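Local coordinates for protein putative histidinol-phosphate aminotransferase (Erwinia carotovora atroseptica, PDB 3LY1) that binds pyridoxal 5'-phosphate and probably acts as an aminotransferase, perhaps on histidinol phosphate, at residues 283-288 with 298-303; 308-313 with 343-348; 140-145 with 171-176. All coordinates share one frame; numbering follows the deposited sequence.

Contact 1 (283-288 with 298-303); sequences LKLPYL and QLVVPL
Gln298 N donates to Pro286 O over 2.9 Å, the one hydrogen bond that joins 283-288 to 298-303. It is nearly straight, with 171° at the hydrogen, and it comes in close to the C=O axis. Pro286, lacking an N-H, returns no bond; Gln298 O faces the Leu285 side chain, with Leu285 CD2 3.6 Å away and CB and CG of the same leucine a little farther off. That branch also reaches past the backbone of Leu299 to Val300, where Leu285 CD2 and Val300 CG1 are 4.2 Å apart. Leu285 gets there because CG stands beside its own backbone N (chi1 -71°), and Leu280 and Ile354 add further apolar contacts to this side chain.

On the Gln298 side chain, CG is anti to the backbone N (chi1 -158°) and the chain beyond it is extended. The amide is thereby carried obliquely across the Pro286 ring: Gln298 OE1 sits 3.4 Å from Pro286 CG, a van der Waals touch with a ring carbon, while Gln298 CB comes to 4.0 Å from Pro286 CD. Trp327, on the neighbouring strand, also touches the Gln298 side chain. Leu285 is buried while Pro286 and Val300 are exposed, so the contact runs from the interior to the surface.

Both segments mark changes of direction. Helix 259-283 ends in a Schellman motif at Lys284, and Pro302 is the N-cap of helix 303-312. Between them the chain runs out through Pro286 and comes back along strand 294-298, with a further backbone bond between Leu288 and Phe296. This hairpin-like return links two helices and a short antiparallel sheet, an arrangement consistent with the small C-terminal domain of fold-type I aminotransferases.

Contact 2 (308-313 with 343-348); sequences THMADA and DTMREF
Met310, a selenomethionine in this crystal, reaches from helix 308-312 into the surface of helix 343-348. From CB the chain bends at chi2 (-70°), which turns it over the Phe348 side chain at a slant. The first atom past CB, Met310 CG, meets Phe348 CE2 at 3.9 Å. Next comes Met310 SE, 4.1 Å from Phe348 CZ and oblique to the ring, a Met-aromatic contact, with the methyl of Thr344 close by. At the tip, Met310 CE rests over one face of Phe348, 4.1 Å from the ring centroid and 14° off the normal, a good CH-pi geometry. The same methyl packs 3.5 Å from Met345 CG and 3.8 Å from Thr344 CG2, so three residues of the facing helix close around it.

The far end of the Phe348 ring pushes up to the backbone of the other helix. His309 CB lies 3.5 Å from Phe348 CE2, approaching obliquely; Met310 N is in the ring plane, at its edge, and Ala313 CB touches the edge more loosely. Trp353 joins the two sides, stacking on the His309 ring and meeting Phe348 edge-to-face. The helix axes pass 11.9 Å apart, their directions 125° from each other, a wide spacing that these large side chains fill.

No hydrogen bond or salt bridge crosses here. Thr344 presents its methyl and spends OG1 on Trp340 O in its own helix, and Arg346 pairs with Asp343 and Asp282 away from the interface. The two helices are therefore held by dispersion and by methyl and selenium contacts with an aromatic ring.

Contact 3 (140-145 with 171-176); sequences SGPSIV and PANTMF
The Phe176 ring lies alongside Val145, the two side chains pointing the same way from neighbouring strands: Phe176 CD2 is 3.8 Å from Val145 CB, an oblique approach, while Trp166 of helix 160-168 meets the ring edge-to-face. The other flat group is the amide of Asn173, whose OD1 lies 3.7 Å from Pro142 CB, side by side with the proline ring. The strands belong to a beta-alpha-beta crossover: 143-148, helix 160-168, then 174-179, in the mixed seven-stranded sheet that is the core of the large domain in fold-type I aminotransferases.

The pairing is parallel, with Ser143 opposite Thr174, Ile144 opposite Met175 and Val145 opposite Phe176. Ser143 N gives to Asn173 O at 2.9 Å, Met175 N to Ser143 O at 3.1 Å, and Val145 N to Met175 O at 2.9 Å. Ser143 thus bonds to the residues before and after its partner, as parallel strands do, and Thr174 CA makes a CA-H...O contact with Ser143 O at 3.3 Å.

Ser143, Val145, Thr174 and Phe176 share one face of the sheet. There Val145 has CG1 anti to the backbone N (chi1 179°), which leaves CG2 to meet Thr174 CG2 at 3.7 Å; Val136 of helix 129-137 packs over Ser143, Val145 and Thr174. Ser143 OG bonds to Gln94 OE1 on the next strand. Ile144 and Met175 point to the other face, where Ile144 touches Tyr88.

Strand 174-179 is entered through a type II turn, Pro171 to Thr174, with Asn173 at positive phi. Thr174 OG1 donates back to Ala172 O over 2.9 Å, coming from 48° above the carbonyl plane.

Contacts 1 and 2 are neighbours, their centres 14 Å apart, and they touch where Leu283 CD1 meets Met345 CE at 3.9 Å. Arg349, on the same helix as Met345, bonds to Leu283 O, and Ile354 packs against Leu285, Met345 and Phe348, so the C-terminal end of the chain joins both. Contact 3 stands apart in the seven-stranded sheet, its centre 37 Å from that of contact 1 and 46 Å from that of contact 2. None of the three is in the cofactor site. In contact 3 the Ile144 side chain lies about 14 Å from pyridoxal phosphate; its two strands run on to Val148 and Asp179, which line the pocket.

Contact 1 (283-288 with 298-303)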
loop_
_atom_site.group_PDB
_atom_site.type_symbol
_atom_site.label_atom_id
_atom_site.label_comp_id
_atom_site.label_asym_id
_atom_site.label_seq_id
_atom_site.Cartn_x
_atom_site.Cartn_y
_atom_site.Cartn_z
ATOM N N LEU A 283 -33.481 -11.370 -24.671
ATOM C CA LEU A 283 -34.024 -12.148 -23.556
ATOM C C LEU A 283 -35.094 -11.402 -22.760
ATOM O O LEU A 283 -35.740 -11.973 -21.844
ATOM C CB LEU A 283 -32.871 -12.545 -22.625
ATOM C CG LEU A 283 -31.855 -13.517 -23.224
ATOM C CD1 LEU A 283 -30.658 -13.621 -22.268
ATOM C CD2 LEU A 283 -32.558 -14.853 -23.464
ATOM N N LYS A 284 -35.265 -10.131 -23.105
ATOM C CA LYS A 284 -36.162 -9.212 -22.388
ATOM C C LYS A 284 -35.849 -9.141 -20.898
ATOM O O LYS A 284 -36.757 -9.167 -20.054
ATOM C CB LYS A 284 -37.636 -9.596 -22.624
ATOM C CG LYS A 284 -38.042 -9.523 -24.072
ATOM C CD LYS A 284 -39.525 -9.836 -24.263
ATOM C CE LYS A 284 -39.938 -9.825 -25.763
ATOM N NZ LYS A 284 -41.366 -10.298 -25.995
ATOM N N LEU A 285 -34.558 -9.051 -20.567
ATOM C CA LEU A 285 -34.143 -8.853 -19.185
ATOM C C LEU A 285 -33.809 -7.358 -19.007
ATOM O O LEU A 285 -32.983 -6.832 -19.728
ATOM C CB LEU A 285 -32.962 -9.774 -18.817
ATOM C CG LEU A 285 -33.297 -11.266 -18.688
ATOM C CD1 LEU A 285 -31.978 -12.127 -18.754
ATOM C CD2 LEU A 285 -34.126 -11.577 -17.409
ATOM N N PRO A 286 -34.492 -6.665 -18.070
ATOM C CA PRO A 286 -34.152 -5.254 -17.890
ATOM C C PRO A 286 -32.685 -5.062 -17.417
ATOM O O PRO A 286 -32.136 -5.913 -16.697
ATOM C CB PRO A 286 -35.134 -4.786 -16.787
ATOM C CG PRO A 286 -36.314 -5.748 -16.888
ATOM C CD PRO A 286 -35.708 -7.058 -17.322
ATOM N N TYR A 287 -32.078 -3.966 -17.840
ATOM C CA TYR A 287 -30.775 -3.531 -17.333
ATOM C C TYR A 287 -30.687 -2.027 -17.139
ATOM O O TYR A 287 -31.460 -1.260 -17.717
ATOM C CB TYR A 287 -29.685 -3.968 -18.270
ATOM C CG TYR A 287 -29.806 -3.379 -19.654
ATOM C CD1 TYR A 287 -30.527 -4.040 -20.654
ATOM C CD2 TYR A 287 -29.218 -2.163 -19.969
ATOM C CE1 TYR A 287 -30.650 -3.491 -21.940
ATOM C CE2 TYR A 287 -29.330 -1.608 -21.239
ATOM C CZ TYR A 287 -30.043 -2.288 -22.222
ATOM O OH TYR A 287 -30.164 -1.735 -23.479
ATOM N N LEU A 288 -29.710 -1.607 -16.341
ATOM C CA LEU A 288 -29.482 -0.195 -16.081
ATOM C C LEU A 288 -28.455 0.354 -17.069
ATOM O O LEU A 288 -27.625 -0.389 -17.605
ATOM C CB LEU A 288 -29.042 0.028 -14.621
ATOM C CG LEU A 288 -29.960 -0.490 -13.500
ATOM C CD1 LEU A 288 -29.464 -0.091 -12.086
ATOM C CD2 LEU A 288 -31.367 0.036 -13.679
ATOM N N GLN A 298 -31.285 -7.494 -14.470
ATOM C CA GLN A 298 -32.240 -8.228 -13.678
ATOM C C GLN A 298 -32.226 -9.699 -14.053
ATOM O O GLN A 298 -31.796 -10.071 -15.148
ATOM C CB GLN A 298 -33.643 -7.637 -13.887
ATOM C CG GLN A 298 -34.612 -7.948 -12.769
ATOM C CD GLN A 298 -35.998 -7.326 -13.002
ATOM O OE1 GLN A 298 -36.111 -6.239 -13.542
ATOM N NE2 GLN A 298 -37.043 -8.033 -12.592
ATOM N N LEU A 299 -32.641 -10.531 -13.104
ATOM C CA LEU A 299 -32.808 -11.959 -13.332
ATOM C C LEU A 299 -34.211 -12.382 -12.961
ATOM O O LEU A 299 -34.819 -11.804 -12.041
ATOM C CB LEU A 299 -31.816 -12.765 -12.507
ATOM C CG LEU A 299 -30.357 -12.620 -12.910
ATOM C CD1 LEU A 299 -29.406 -13.245 -11.865
ATOM C CD2 LEU A 299 -30.154 -13.229 -14.328
ATOM N N VAL A 300 -34.715 -13.399 -13.658
ATOM C CA VAL A 300 -35.967 -14.046 -13.289
ATOM C C VAL A 300 -35.725 -15.385 -12.552
ATOM O O VAL A 300 -36.630 -15.888 -11.883
ATOM C CB VAL A 300 -36.950 -14.150 -14.502
ATOM C CG1 VAL A 300 -37.361 -12.729 -14.943
ATOM C CG2 VAL A 300 -36.351 -14.863 -15.658
ATOM N N VAL A 301 -34.522 -15.944 -12.654
ATOM C CA VAL A 301 -34.125 -17.120 -11.868
ATOM C C VAL A 301 -33.333 -16.661 -10.639
ATOM O O VAL A 301 -32.856 -15.522 -10.607
ATOM C CB VAL A 301 -33.263 -18.074 -12.704
ATOM C CG1 VAL A 301 -34.004 -18.446 -13.970
ATOM C CG2 VAL A 301 -31.902 -17.434 -13.027
ATOM N N PRO A 302 -33.209 -17.528 -9.611
ATOM C CA PRO A 302 -32.380 -17.142 -8.464
ATOM C C PRO A 302 -30.922 -16.809 -8.847
ATOM O O PRO A 302 -30.272 -17.534 -9.636
ATOM C CB PRO A 302 -32.468 -18.366 -7.522
ATOM C CG PRO A 302 -33.827 -19.016 -7.866
ATOM C CD PRO A 302 -33.928 -18.802 -9.376
ATOM N N LEU A 303 -30.422 -15.704 -8.296
ATOM C CA LEU A 303 -29.057 -15.243 -8.581
ATOM C C LEU A 303 -28.089 -16.369 -8.308
ATOM O O LEU A 303 -27.240 -16.636 -9.108
ATOM C CB LEU A 303 -28.726 -14.001 -7.736
ATOM C CG LEU A 303 -27.279 -13.476 -7.803
ATOM C CD1 LEU A 303 -26.856 -13.069 -9.235
ATOM C CD2 LEU A 303 -27.105 -12.315 -6.780
#

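Contact 2 (308-313 with 343-348)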
loop_
_atom_site.group_PDB
_atom_site.type_symbol
_atom_site.label_atom_id
_atom_site.label_comp_id
_atom_site.label_asym_id
_atom_site.label_seq_id
_atom_site.Cartn_x
_atom_site.Cartn_y
_atom_site.Cartn_z
ATOM N N THR A 308 -24.034 -20.195 -10.174
ATOM C CA THR A 308 -23.506 -21.565 -10.137
ATOM C C THR A 308 -23.481 -22.157 -11.531
ATOM O O THR A 308 -22.506 -22.818 -11.900
ATOM C CB THR A 308 -24.306 -22.505 -9.177
ATOM O OG1 THR A 308 -24.160 -22.041 -7.831
ATOM C CG2 THR A 308 -23.773 -23.952 -9.251
ATOM N N HIS A 309 -24.538 -21.926 -12.318
ATOM C CA HIS A 309 -24.570 -22.454 -13.686
ATOM C C HIS A 309 -23.513 -21.811 -14.593
ATOM O O HIS A 309 -22.851 -22.483 -15.384
ATOM C CB HIS A 309 -25.971 -22.368 -14.296
ATOM C CG HIS A 309 -26.978 -23.266 -13.627
ATOM N ND1 HIS A 309 -28.209 -22.820 -13.195
ATOM C CD2 HIS A 309 -26.920 -24.578 -13.294
ATOM C CE1 HIS A 309 -28.864 -23.815 -12.619
ATOM N NE2 HIS A 309 -28.104 -24.894 -12.665
HETATM N N MSE A 310 -23.329 -20.508 -14.445
HETATM C CA MSE A 310 -22.281 -19.810 -15.182
HETATM C C MSE A 310 -20.873 -20.279 -14.731
HETATM O O MSE A 310 -20.019 -20.526 -15.578
HETATM C CB MSE A 310 -22.461 -18.288 -15.058
HETATM C CG MSE A 310 -23.495 -17.708 -16.072
HETATM SE SE MSE A 310 -22.748 -17.809 -17.884
HETATM C CE MSE A 310 -24.312 -17.310 -18.929
ATOM N N ALA A 311 -20.637 -20.439 -13.418
ATOM C CA ALA A 311 -19.333 -20.971 -12.943
ATOM C C ALA A 311 -19.053 -22.327 -13.580
ATOM O O ALA A 311 -17.919 -22.592 -13.995
ATOM C CB ALA A 311 -19.262 -21.095 -11.411
ATOM N N ASP A 312 -20.086 -23.167 -13.656
ATOM C CA ASP A 312 -19.954 -24.526 -14.202
ATOM C C ASP A 312 -19.674 -24.508 -15.702
ATOM O O ASP A 312 -19.074 -25.445 -16.211
ATOM C CB ASP A 312 -21.207 -25.382 -13.924
ATOM C CG ASP A 312 -21.384 -25.735 -12.434
ATOM O OD1 ASP A 312 -20.413 -25.592 -11.634
ATOM O OD2 ASP A 312 -22.522 -26.141 -12.066
ATOM N N ALA A 313 -20.135 -23.472 -16.399
ATOM C CA ALA A 313 -19.837 -23.273 -17.812
ATOM C C ALA A 313 -18.524 -22.513 -18.033
ATOM O O ALA A 313 -18.200 -22.191 -19.182
ATOM C CB ALA A 313 -20.953 -22.537 -18.485
ATOM N N ASP A 343 -23.915 -15.747 -26.193
ATOM C CA ASP A 343 -24.507 -16.935 -26.746
ATOM C C ASP A 343 -24.773 -18.023 -25.692
ATOM O O ASP A 343 -25.742 -18.751 -25.832
ATOM C CB ASP A 343 -23.688 -17.443 -27.893
ATOM C CG ASP A 343 -23.742 -16.505 -29.074
ATOM O OD1 ASP A 343 -24.812 -15.878 -29.272
ATOM O OD2 ASP A 343 -22.721 -16.397 -29.771
ATOM N N THR A 344 -23.936 -18.129 -24.647
ATOM C CA THR A 344 -24.200 -19.047 -23.532
ATOM C C THR A 344 -25.519 -18.660 -22.815
ATOM O O THR A 344 -26.344 -19.514 -22.451
ATOM C CB THR A 344 -23.004 -19.095 -22.544
ATOM O OG1 THR A 344 -21.835 -19.548 -23.242
ATOM C CG2 THR A 344 -23.264 -20.047 -21.396
HETATM N N MSE A 345 -25.719 -17.364 -22.618
HETATM C CA MSE A 345 -26.962 -16.865 -22.066
HETATM C C MSE A 345 -28.187 -17.290 -22.927
HETATM O O MSE A 345 -29.173 -17.810 -22.390
HETATM C CB MSE A 345 -26.881 -15.341 -21.951
HETATM C CG MSE A 345 -25.851 -14.868 -20.963
HETATM SE SE MSE A 345 -25.592 -12.942 -21.057
HETATM C CE MSE A 345 -27.366 -12.323 -20.583
ATOM N N ARG A 346 -28.091 -17.143 -24.260
ATOM C CA ARG A 346 -29.168 -17.582 -25.146
ATOM C C ARG A 346 -29.447 -19.056 -24.988
ATOM O O ARG A 346 -30.609 -19.471 -24.990
ATOM C CB ARG A 346 -28.873 -17.234 -26.610
ATOM C CG ARG A 346 -28.942 -15.753 -26.878
ATOM C CD ARG A 346 -28.436 -15.424 -28.318
ATOM N NE ARG A 346 -28.528 -13.991 -28.576
ATOM C CZ ARG A 346 -27.512 -13.131 -28.538
ATOM N NH1 ARG A 346 -26.263 -13.546 -28.317
ATOM N NH2 ARG A 346 -27.735 -11.842 -28.764
ATOM N N GLU A 347 -28.389 -19.846 -24.813
ATOM C CA GLU A 347 -28.537 -21.285 -24.634
ATOM C C GLU A 347 -29.140 -21.626 -23.269
ATOM O O GLU A 347 -29.943 -22.578 -23.160
ATOM C CB GLU A 347 -27.197 -22.002 -24.784
ATOM C CG GLU A 347 -26.655 -22.029 -26.203
ATOM C CD GLU A 347 -27.546 -22.818 -27.146
ATOM O OE1 GLU A 347 -27.661 -24.062 -26.972
ATOM O OE2 GLU A 347 -28.148 -22.186 -28.043
ATOM N N PHE A 348 -28.737 -20.881 -22.233
ATOM C CA PHE A 348 -29.317 -21.017 -20.902
ATOM C C PHE A 348 -30.830 -20.790 -20.970
ATOM O O PHE A 348 -31.604 -21.525 -20.310
ATOM C CB PHE A 348 -28.738 -20.004 -19.910
ATOM C CG PHE A 348 -27.495 -20.455 -19.169
ATOM C CD1 PHE A 348 -26.539 -21.250 -19.758
ATOM C CD2 PHE A 348 -27.275 -20.019 -17.869
ATOM C CE1 PHE A 348 -25.377 -21.616 -19.072
ATOM C CE2 PHE A 348 -26.118 -20.379 -17.171
ATOM C CZ PHE A 348 -25.166 -21.177 -17.775
#

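Contact 3 (140-145 with 171-176)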
loop_
_atom_site.group_PDB
_atom_site.type_symbol
_atom_site.label_atom_id
_atom_site.label_comp_id
_atom_site.label_asym_id
_atom_site.label_seq_id
_atom_site.Cartn_x
_atom_site.Cartn_y
_atom_site.Cartn_z
ATOM N N SER A 140 -27.028 17.261 13.150
ATOM C CA SER A 140 -26.272 18.367 13.738
ATOM C C SER A 140 -24.752 18.119 13.789
ATOM O O SER A 140 -23.970 19.053 13.837
ATOM C CB SER A 140 -26.823 18.717 15.149
ATOM O OG SER A 140 -26.941 17.548 15.973
ATOM N N GLY A 141 -24.304 16.886 13.693
ATOM C CA GLY A 141 -22.865 16.636 13.723
ATOM C C GLY A 141 -22.213 16.677 12.342
ATOM O O GLY A 141 -22.853 17.018 11.334
ATOM N N PRO A 142 -20.934 16.298 12.285
ATOM C CA PRO A 142 -20.230 16.168 11.036
ATOM C C PRO A 142 -20.736 14.981 10.180
ATOM O O PRO A 142 -21.145 13.939 10.707
ATOM C CB PRO A 142 -18.765 15.956 11.457
ATOM C CG PRO A 142 -18.746 15.832 12.918
ATOM C CD PRO A 142 -20.097 15.993 13.459
ATOM N N SER A 143 -20.714 15.166 8.867
ATOM C CA SER A 143 -21.145 14.135 7.926
ATOM C C SER A 143 -20.056 13.950 6.890
ATOM O O SER A 143 -19.450 14.928 6.461
ATOM C CB SER A 143 -22.419 14.535 7.159
ATOM O OG SER A 143 -23.525 14.702 8.002
ATOM N N ILE A 144 -19.836 12.700 6.477
ATOM C CA ILE A 144 -19.047 12.401 5.269
ATOM C C ILE A 144 -20.017 11.829 4.272
ATOM O O ILE A 144 -20.783 10.934 4.617
ATOM C CB ILE A 144 -17.939 11.348 5.538
ATOM C CG1 ILE A 144 -17.011 11.826 6.665
ATOM C CG2 ILE A 144 -17.143 11.008 4.238
ATOM C CD1 ILE A 144 -15.960 10.800 7.103
ATOM N N VAL A 145 -19.993 12.326 3.034
ATOM C CA VAL A 145 -20.904 11.873 1.987
ATOM C C VAL A 145 -20.012 11.157 0.982
ATOM O O VAL A 145 -19.032 11.735 0.551
ATOM C CB VAL A 145 -21.639 13.038 1.280
ATOM C CG1 VAL A 145 -22.582 12.472 0.166
ATOM C CG2 VAL A 145 -22.400 13.920 2.282
ATOM N N PRO A 171 -22.695 22.689 2.659
ATOM C CA PRO A 171 -23.377 22.318 3.901
ATOM C C PRO A 171 -22.397 22.184 5.084
ATOM O O PRO A 171 -21.260 21.691 4.949
ATOM C CB PRO A 171 -24.081 21.010 3.550
ATOM C CG PRO A 171 -23.366 20.481 2.366
ATOM C CD PRO A 171 -22.772 21.646 1.630
ATOM N N ALA A 172 -22.832 22.684 6.227
ATOM C CA ALA A 172 -21.970 22.823 7.368
ATOM C C ALA A 172 -21.407 21.472 7.718
ATOM O O ALA A 172 -22.111 20.470 7.667
ATOM C CB ALA A 172 -22.750 23.414 8.570
ATOM N N ASN A 173 -20.127 21.445 8.052
ATOM C CA ASN A 173 -19.534 20.263 8.643
ATOM C C ASN A 173 -19.643 19.013 7.779
ATOM O O ASN A 173 -19.932 17.937 8.319
ATOM C CB ASN A 173 -20.262 19.959 9.941
ATOM C CG ASN A 173 -19.515 20.365 11.096
ATOM O OD1 ASN A 173 -18.578 19.669 11.506
ATOM N ND2 ASN A 173 -19.899 21.501 11.672
ATOM N N THR A 174 -19.466 19.168 6.466
ATOM C CA THR A 174 -19.674 18.082 5.521
ATOM C C THR A 174 -18.505 17.984 4.545
ATOM O O THR A 174 -18.119 18.974 3.943
ATOM C CB THR A 174 -21.029 18.273 4.768
ATOM O OG1 THR A 174 -22.098 18.345 5.741
ATOM C CG2 THR A 174 -21.299 17.119 3.790
HETATM N N MSE A 175 -17.943 16.785 4.436
HETATM C CA MSE A 175 -16.894 16.470 3.460
HETATM C C MSE A 175 -17.480 15.504 2.439
HETATM O O MSE A 175 -18.120 14.504 2.826
HETATM C CB MSE A 175 -15.698 15.834 4.169
HETATM C CG MSE A 175 -14.618 15.279 3.268
HETATM SE SE MSE A 175 -13.865 16.721 2.194
HETATM C CE MSE A 175 -12.625 17.501 3.373
ATOM N N PHE A 176 -17.245 15.784 1.153
ATOM C CA PHE A 176 -17.733 14.973 0.066
ATOM C C PHE A 176 -16.550 14.178 -0.446
ATOM O O PHE A 176 -15.511 14.750 -0.756
ATOM C CB PHE A 176 -18.294 15.837 -1.075
ATOM C CG PHE A 176 -19.572 16.504 -0.748
ATOM C CD1 PHE A 176 -19.582 17.721 -0.084
ATOM C CD2 PHE A 176 -20.785 15.892 -1.066
ATOM C CE1 PHE A 176 -20.801 18.321 0.283
ATOM C CE2 PHE A 176 -21.995 16.485 -0.718
ATOM C CZ PHE A 176 -22.015 17.674 -0.026
#